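Local coordinates for glutathione S-transferase family protein (Populus trichocarpa, PDB 5F06) that probably conjugates glutathione to electrophilic compounds in detoxification, as a cytoplasmic plant glutathione transferase of the Phi family, at residues Ala193-Glu196 against Asp197-Ser200; Asp160-Leu164 against Ala165-His169. All blocks are in the same frame, centred on the assembly; numbering follows the deposited sequence.

Contact 1 (Ala193-Glu196 against Asp197-Ser200)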
ATOM      1  N   ALA A 193     -10.291  21.960   6.113  1.00 15.53           N
ATOM      2  CA  ALA A 193     -10.995  21.772   7.377  1.00 15.80           C
ATOM      3  C   ALA A 193     -10.743  20.368   7.931  1.00 15.36           C
ATOM      4  O   ALA A 193     -10.548  20.192   9.135  1.00 16.93           O
ATOM      5  CB  ALA A 193     -12.477  22.018   7.191  1.00 16.09           C
ATOM      6  N   TRP A 194     -10.745  19.378   7.042  1.00 12.86           N
ATOM      7  CA  TRP A 194     -10.427  17.994   7.409  1.00 12.67           C
ATOM      8  C   TRP A 194      -9.033  17.902   8.023  1.00 13.27           C
ATOM      9  O   TRP A 194      -8.848  17.296   9.077  1.00 12.08           O
ATOM     10  CB  TRP A 194     -10.544  17.100   6.172  1.00 12.26           C
ATOM     11  CG  TRP A 194      -9.929  15.734   6.271  1.00 12.23           C
ATOM     12  CD1 TRP A 194     -10.427  14.645   6.938  1.00 12.70           C
ATOM     13  CD2 TRP A 194      -8.718  15.296   5.644  1.00 11.53           C
ATOM     14  NE1 TRP A 194      -9.589  13.566   6.771  1.00 10.87           N
ATOM     15  CE2 TRP A 194      -8.536  13.939   5.981  1.00 11.21           C
ATOM     16  CE3 TRP A 194      -7.766  15.922   4.834  1.00 11.74           C
ATOM     17  CZ2 TRP A 194      -7.442  13.203   5.538  1.00 11.06           C
ATOM     18  CZ3 TRP A 194      -6.681  15.189   4.398  1.00 11.57           C
ATOM     19  CH2 TRP A 194      -6.528  13.844   4.750  1.00 11.36           C
ATOM     20  N   TRP A 195      -8.056  18.528   7.376  1.00 15.06           N
ATOM     21  CA  TRP A 195      -6.690  18.529   7.887  1.00 15.09           C
ATOM     22  C   TRP A 195      -6.598  19.176   9.267  1.00 16.09           C
ATOM     23  O   TRP A 195      -5.965  18.637  10.177  1.00 17.33           O
ATOM     24  CB  TRP A 195      -5.758  19.263   6.925  1.00 14.39           C
ATOM     25  CG  TRP A 195      -4.445  19.565   7.554  1.00 14.28           C
ATOM     26  CD1 TRP A 195      -3.956  20.796   7.881  1.00 15.42           C
ATOM     27  CD2 TRP A 195      -3.459  18.617   7.967  1.00 14.58           C
ATOM     28  NE1 TRP A 195      -2.719  20.672   8.466  1.00 15.31           N
ATOM     29  CE2 TRP A 195      -2.390  19.343   8.529  1.00 14.42           C
ATOM     30  CE3 TRP A 195      -3.374  17.221   7.914  1.00 14.54           C
ATOM     31  CZ2 TRP A 195      -1.246  18.722   9.030  1.00 14.98           C
ATOM     32  CZ3 TRP A 195      -2.236  16.606   8.412  1.00 13.07           C
ATOM     33  CH2 TRP A 195      -1.189  17.358   8.962  1.00 12.77           C
ATOM     34  N   GLU A 196      -7.227  20.337   9.408  1.00 15.78           N
ATOM     35  CA  GLU A 196      -7.211  21.079  10.663  1.00 16.57           C
ATOM     36  C   GLU A 196      -7.870  20.263  11.769  1.00 16.47           C
ATOM     37  O   GLU A 196      -7.489  20.358  12.936  1.00 16.94           O
ATOM     38  CB  GLU A 196      -7.905  22.434  10.477  1.00 18.11           C
ATOM     39  CG  GLU A 196      -7.093  23.390   9.607  1.00 19.16           C
ATOM     40  CD  GLU A 196      -7.886  24.571   9.083  1.00 20.29           C
ATOM     41  OE1 GLU A 196      -9.134  24.580   9.192  1.00 20.83           O
ATOM     42  OE2 GLU A 196      -7.246  25.501   8.551  1.00 20.12           O
ATOM     43  N   ASP A 197      -8.848  19.450  11.383  1.00 15.79           N
ATOM     44  CA  ASP A 197      -9.524  18.542  12.304  1.00 16.84           C
ATOM     45  C   ASP A 197      -8.582  17.431  12.778  1.00 16.68           C
ATOM     46  O   ASP A 197      -8.274  17.340  13.965  1.00 16.19           O
ATOM     47  CB  ASP A 197     -10.765  17.942  11.624  1.00 17.20           C
ATOM     48  CG  ASP A 197     -11.559  17.007  12.531  1.00 18.33           C
ATOM     49  OD1 ASP A 197     -11.098  16.678  13.645  1.00 19.96           O
ATOM     50  OD2 ASP A 197     -12.659  16.585  12.111  1.00 16.63           O
ATOM     51  N   ILE A 198      -8.127  16.583  11.856  1.00 14.29           N
ATOM     52  CA  ILE A 198      -7.370  15.402  12.255  1.00 12.75           C
ATOM     53  C   ILE A 198      -6.012  15.781  12.852  1.00 12.57           C
ATOM     54  O   ILE A 198      -5.516  15.095  13.744  1.00 11.52           O
ATOM     55  CB  ILE A 198      -7.177  14.412  11.073  1.00 13.06           C
ATOM     56  CG1 ILE A 198      -6.319  15.024   9.960  1.00 12.15           C
ATOM     57  CG2 ILE A 198      -8.541  13.967  10.539  1.00 13.10           C
ATOM     58  CD1 ILE A 198      -5.970  14.048   8.830  1.00 10.97           C
ATOM     59  N   SER A 199      -5.425  16.883  12.394  1.00 15.13           N
ATOM     60  CA  SER A 199      -4.118  17.308  12.901  1.00 15.40           C
ATOM     61  C   SER A 199      -4.195  17.938  14.301  1.00 16.01           C
ATOM     62  O   SER A 199      -3.159  18.177  14.932  1.00 16.30           O
ATOM     63  CB  SER A 199      -3.460  18.288  11.920  1.00 16.29           C
ATOM     64  OG  SER A 199      -4.163  19.519  11.831  1.00 17.07           O
ATOM     65  N   SER A 200      -5.410  18.198  14.788  1.00 13.52           N
ATOM     66  CA  SER A 200      -5.594  18.771  16.119  1.00 15.29           C
ATOM     67  C   SER A 200      -6.059  17.727  17.139  1.00 15.72           C
ATOM     68  O   SER A 200      -6.318  18.061  18.291  1.00 15.82           O
ATOM     69  CB  SER A 200      -6.594  19.937  16.076  1.00 17.60           C
ATOM     70  OG  SER A 200      -7.897  19.495  15.731  1.00 19.81           O
TER

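Contact 2 (Asp160-Leu164 against Ala165-His169)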
ATOM      1  N   ASP A 160     -18.303   9.045   8.132  1.00 15.05           N
ATOM      2  CA  ASP A 160     -18.476  10.082   9.150  1.00 16.66           C
ATOM      3  C   ASP A 160     -17.841   9.656  10.474  1.00 17.48           C
ATOM      4  O   ASP A 160     -18.406   9.865  11.546  1.00 20.70           O
ATOM      5  CB  ASP A 160     -19.966  10.396   9.341  1.00 18.08           C
ATOM      6  CG  ASP A 160     -20.562  11.140   8.155  1.00 18.72           C
ATOM      7  OD1 ASP A 160     -19.898  12.061   7.632  1.00 18.62           O
ATOM      8  OD2 ASP A 160     -21.690  10.802   7.742  1.00 19.25           O
ATOM      9  N   PHE A 161     -16.660   9.052  10.379  1.00 15.43           N
ATOM     10  CA  PHE A 161     -15.880   8.639  11.543  1.00 15.29           C
ATOM     11  C   PHE A 161     -14.400   8.720  11.205  1.00 14.13           C
ATOM     12  O   PHE A 161     -13.997   8.406  10.084  1.00 12.29           O
ATOM     13  CB  PHE A 161     -16.238   7.215  11.967  1.00 15.19           C
ATOM     14  CG  PHE A 161     -16.180   6.226  10.838  1.00 13.87           C
ATOM     15  CD1 PHE A 161     -14.989   5.597  10.508  1.00 12.96           C
ATOM     16  CD2 PHE A 161     -17.313   5.942  10.087  1.00 14.31           C
ATOM     17  CE1 PHE A 161     -14.933   4.700   9.462  1.00 12.56           C
ATOM     18  CE2 PHE A 161     -17.259   5.044   9.041  1.00 13.81           C
ATOM     19  CZ  PHE A 161     -16.068   4.424   8.729  1.00 13.01           C
ATOM     20  N   TYR A 162     -13.596   9.154  12.169  1.00 15.35           N
ATOM     21  CA  TYR A 162     -12.149   9.095  12.028  1.00 13.73           C
ATOM     22  C   TYR A 162     -11.722   7.631  11.940  1.00 12.47           C
ATOM     23  O   TYR A 162     -12.290   6.777  12.623  1.00 12.62           O
ATOM     24  CB  TYR A 162     -11.473   9.791  13.205  1.00 13.80           C
ATOM     25  CG  TYR A 162      -9.966   9.860  13.124  1.00 13.61           C
ATOM     26  CD1 TYR A 162      -9.337  10.709  12.222  1.00 13.18           C
ATOM     27  CD2 TYR A 162      -9.171   9.094  13.965  1.00 14.79           C
ATOM     28  CE1 TYR A 162      -7.963  10.785  12.156  1.00 13.84           C
ATOM     29  CE2 TYR A 162      -7.792   9.162  13.904  1.00 15.30           C
ATOM     30  CZ  TYR A 162      -7.193  10.009  13.002  1.00 15.64           C
ATOM     31  OH  TYR A 162      -5.820  10.078  12.946  1.00 15.65           O
ATOM     32  N   SER A 163     -10.742   7.336  11.090  1.00 11.81           N
ATOM     33  CA  SER A 163     -10.250   5.966  10.956  1.00 12.24           C
ATOM     34  C   SER A 163      -8.761   5.902  10.619  1.00 12.56           C
ATOM     35  O   SER A 163      -8.098   6.928  10.465  1.00 11.79           O
ATOM     36  CB  SER A 163     -11.041   5.225   9.880  1.00 11.84           C
ATOM     37  OG  SER A 163     -10.537   5.516   8.590  1.00 11.67           O
ATOM     38  N   LEU A 164      -8.253   4.681  10.511  1.00 11.09           N
ATOM     39  CA  LEU A 164      -6.860   4.443  10.152  1.00 10.57           C
ATOM     40  C   LEU A 164      -6.514   5.086   8.808  1.00 10.66           C
ATOM     41  O   LEU A 164      -5.373   5.494   8.582  1.00 10.39           O
ATOM     42  CB  LEU A 164      -6.579   2.939  10.105  1.00 10.35           C
ATOM     43  CG  LEU A 164      -5.112   2.541   9.952  1.00 10.81           C
ATOM     44  CD1 LEU A 164      -4.312   2.903  11.200  1.00 11.18           C
ATOM     45  CD2 LEU A 164      -5.013   1.051   9.653  1.00 11.46           C
ATOM     46  N   ALA A 165      -7.505   5.176   7.923  1.00  9.51           N
ATOM     47  CA  ALA A 165      -7.325   5.803   6.617  1.00  8.00           C
ATOM     48  C   ALA A 165      -6.849   7.244   6.757  1.00  9.59           C
ATOM     49  O   ALA A 165      -5.865   7.638   6.135  1.00  9.43           O
ATOM     50  CB  ALA A 165      -8.623   5.749   5.814  1.00  7.72           C
ATOM     51  N   ASP A 166      -7.548   8.030   7.572  1.00 10.09           N
ATOM     52  CA  ASP A 166      -7.157   9.417   7.800  1.00 10.38           C
ATOM     53  C   ASP A 166      -5.798   9.487   8.488  1.00 11.25           C
ATOM     54  O   ASP A 166      -4.925  10.257   8.085  1.00 12.03           O
ATOM     55  CB  ASP A 166      -8.206  10.140   8.644  1.00 10.65           C
ATOM     56  CG  ASP A 166      -9.613   9.904   8.148  1.00 10.29           C
ATOM     57  OD1 ASP A 166     -10.052  10.620   7.219  1.00  9.46           O
ATOM     58  OD2 ASP A 166     -10.278   8.996   8.693  1.00 10.99           O
ATOM     59  N   LEU A 167      -5.637   8.673   9.527  1.00  9.48           N
ATOM     60  CA  LEU A 167      -4.426   8.667  10.342  1.00 10.04           C
ATOM     61  C   LEU A 167      -3.159   8.544   9.504  1.00  9.52           C
ATOM     62  O   LEU A 167      -2.171   9.249   9.746  1.00  8.42           O
ATOM     63  CB  LEU A 167      -4.487   7.524  11.361  1.00  9.57           C
ATOM     64  CG  LEU A 167      -3.325   7.439  12.358  1.00  8.34           C
ATOM     65  CD1 LEU A 167      -3.808   6.892  13.690  1.00  8.91           C
ATOM     66  CD2 LEU A 167      -2.163   6.590  11.830  1.00  8.18           C
ATOM     67  N   HIS A 168      -3.180   7.652   8.518  1.00  8.92           N
ATOM     68  CA  HIS A 168      -1.986   7.400   7.724  1.00  9.31           C
ATOM     69  C   HIS A 168      -1.514   8.640   6.968  1.00  9.47           C
ATOM     70  O   HIS A 168      -0.356   8.705   6.565  1.00  9.84           O
ATOM     71  CB  HIS A 168      -2.224   6.248   6.745  1.00  8.81           C
ATOM     72  CG  HIS A 168      -2.188   4.903   7.391  1.00  8.16           C
ATOM     73  ND1 HIS A 168      -2.519   3.745   6.723  1.00  9.35           N
ATOM     74  CD2 HIS A 168      -1.854   4.529   8.651  1.00  8.27           C
ATOM     75  CE1 HIS A 168      -2.396   2.715   7.543  1.00  9.42           C
ATOM     76  NE2 HIS A 168      -1.993   3.163   8.717  1.00  8.71           N
ATOM     77  N   HIS A 169      -2.399   9.621   6.802  1.00  9.56           N
ATOM     78  CA  HIS A 169      -2.078  10.857   6.072  1.00 10.00           C
ATOM     79  C   HIS A 169      -1.343  11.899   6.914  1.00  9.78           C
ATOM     80  O   HIS A 169      -0.807  12.870   6.381  1.00 10.30           O
ATOM     81  CB  HIS A 169      -3.353  11.514   5.541  1.00  8.67           C
ATOM     82  CG  HIS A 169      -4.032  10.751   4.452  1.00 10.18           C
ATOM     83  ND1 HIS A 169      -4.806   9.637   4.693  1.00 10.62           N
ATOM     84  CD2 HIS A 169      -4.068  10.951   3.114  1.00 11.13           C
ATOM     85  CE1 HIS A 169      -5.284   9.180   3.551  1.00 11.30           C
ATOM     86  NE2 HIS A 169      -4.854   9.961   2.577  1.00 10.90           N
TER
HETATM   87  O   HOH W   1     -12.315   7.773   7.981  1.00  9.18           O

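Contact 1 (Ala193-Glu196 against Asp197-Ser200)
I198 lays its terminal methyl against the indole of W194 one helical turn back: CD1 sits over one face of the six-membered ring, 4.0 Å from its centroid and displaced toward the rim, a CH-pi contact. The two side chains cross obliquely. The longer arm of I198 reaches the ring because CG1 stands between the backbone N and the carbonyl carbon (chi1 65°). Beta-branched isoleucine suits this buried place by offering two arms to one indole, for CG2 lies 3.9 Å from W194 NE1, which is hydrogen-bonded to D166 OD1.

D197 packs by its CB, 3.3 Å from W194 O and 3.4 Å from A193 O. With CG anti to the backbone N, its carboxylate leads away from A193-E196, and OD2 makes a weak hydrogen bond to Y156 OH. E196 likewise runs outward, to a salt bridge with K192.

S199 CB lies almost directly over the six-membered ring of W195, 3.6 Å from its centroid and 11° off the normal, another CH-pi contact. Short serine offers just CB to this face, leaving OG for the backbone: OG donates to W195 O at 2.6 Å, and S199 N to the same oxygen at 2.9 Å, from opposite faces of the carbonyl plane. The preceding turn carries the bonds I198 N to W194 O (3.0 Å, nearly straight at 171°) and D197 N to A193 O.

The buried side of helix 189-198 faces helix 170-176: W195 packs on L170, T173 and Y174, and I198 joins it on L170, while W194 leans on L157 in the loop after helix 130-153.

Contact 2 (Asp160-Leu164 against Ala165-His169)
The Y162 ring and the D166 carboxylate lie with their planes 20° apart, the two side chains sliding past each other in opposite directions; D166 CB approaches Y162 CE1 to 3.6 Å, obliquely to the ring. Farther along, Y162 OH comes 3.3 Å from L167 CB. With CG anti to the backbone N (chi1 -177°), the tyrosine ring extends along the first turn of helix 164-167, and it also makes a cation-pi contact with R201. An alanine here is likely to open a gap beside D166 CB and L167 CB and leave R201 without its aromatic partner. One face of the H168 imidazole receives L164 O, 3.4 Å above the plane, and L164 CD1 comes 3.4 Å from H168 NE2, a nitrogen hydrogen-bonded to T70 OG1. The H169 ring has A165 C at its edge; its ND1 donates to A165 O at 2.7 Å, nearly in the ring plane.

S163 is the N-cap, and with D166 it forms a capping box. S163 OG accepts from A165 N at 3.1 Å, and D166 OD2 accepts from S163 N at 3.0 Å through its anti lone pair. Serine and aspartate suit these places because short polar side chains can reach backbone N-H groups. A water donates to F161 O and D166 OD2 and accepts from S163 OG. Four donors thus meet the buried carboxylate, S163 N and the water at OD2, W194 NE1 and L157 N at OD1, and probably favour its charged form.

How the contacts relate
Contact 2 comes first along the chain and closes before contact 1 opens, yet their centres lie only 11 Å apart within the all-helical C-terminal domain. Helices 170-176 and 183-186 intervene in sequence, and the chain then brings helix 189-198 back against helix 164-167. The junction is both polar and apolar: W194 NE1 probably donates to D166 OD1 (3.0 Å), while I198 CG2 packs on Y162 CE1 (3.6 Å). The capping aspartate therefore ties the start of one helix to the indole of another. Contact 2 also borders the thioredoxin-like domain, where H168 neighbours R67, a glutathione-binding residue, so contact 2 stands between the glutathione-binding domain and helix 189-198, which carries contact 1.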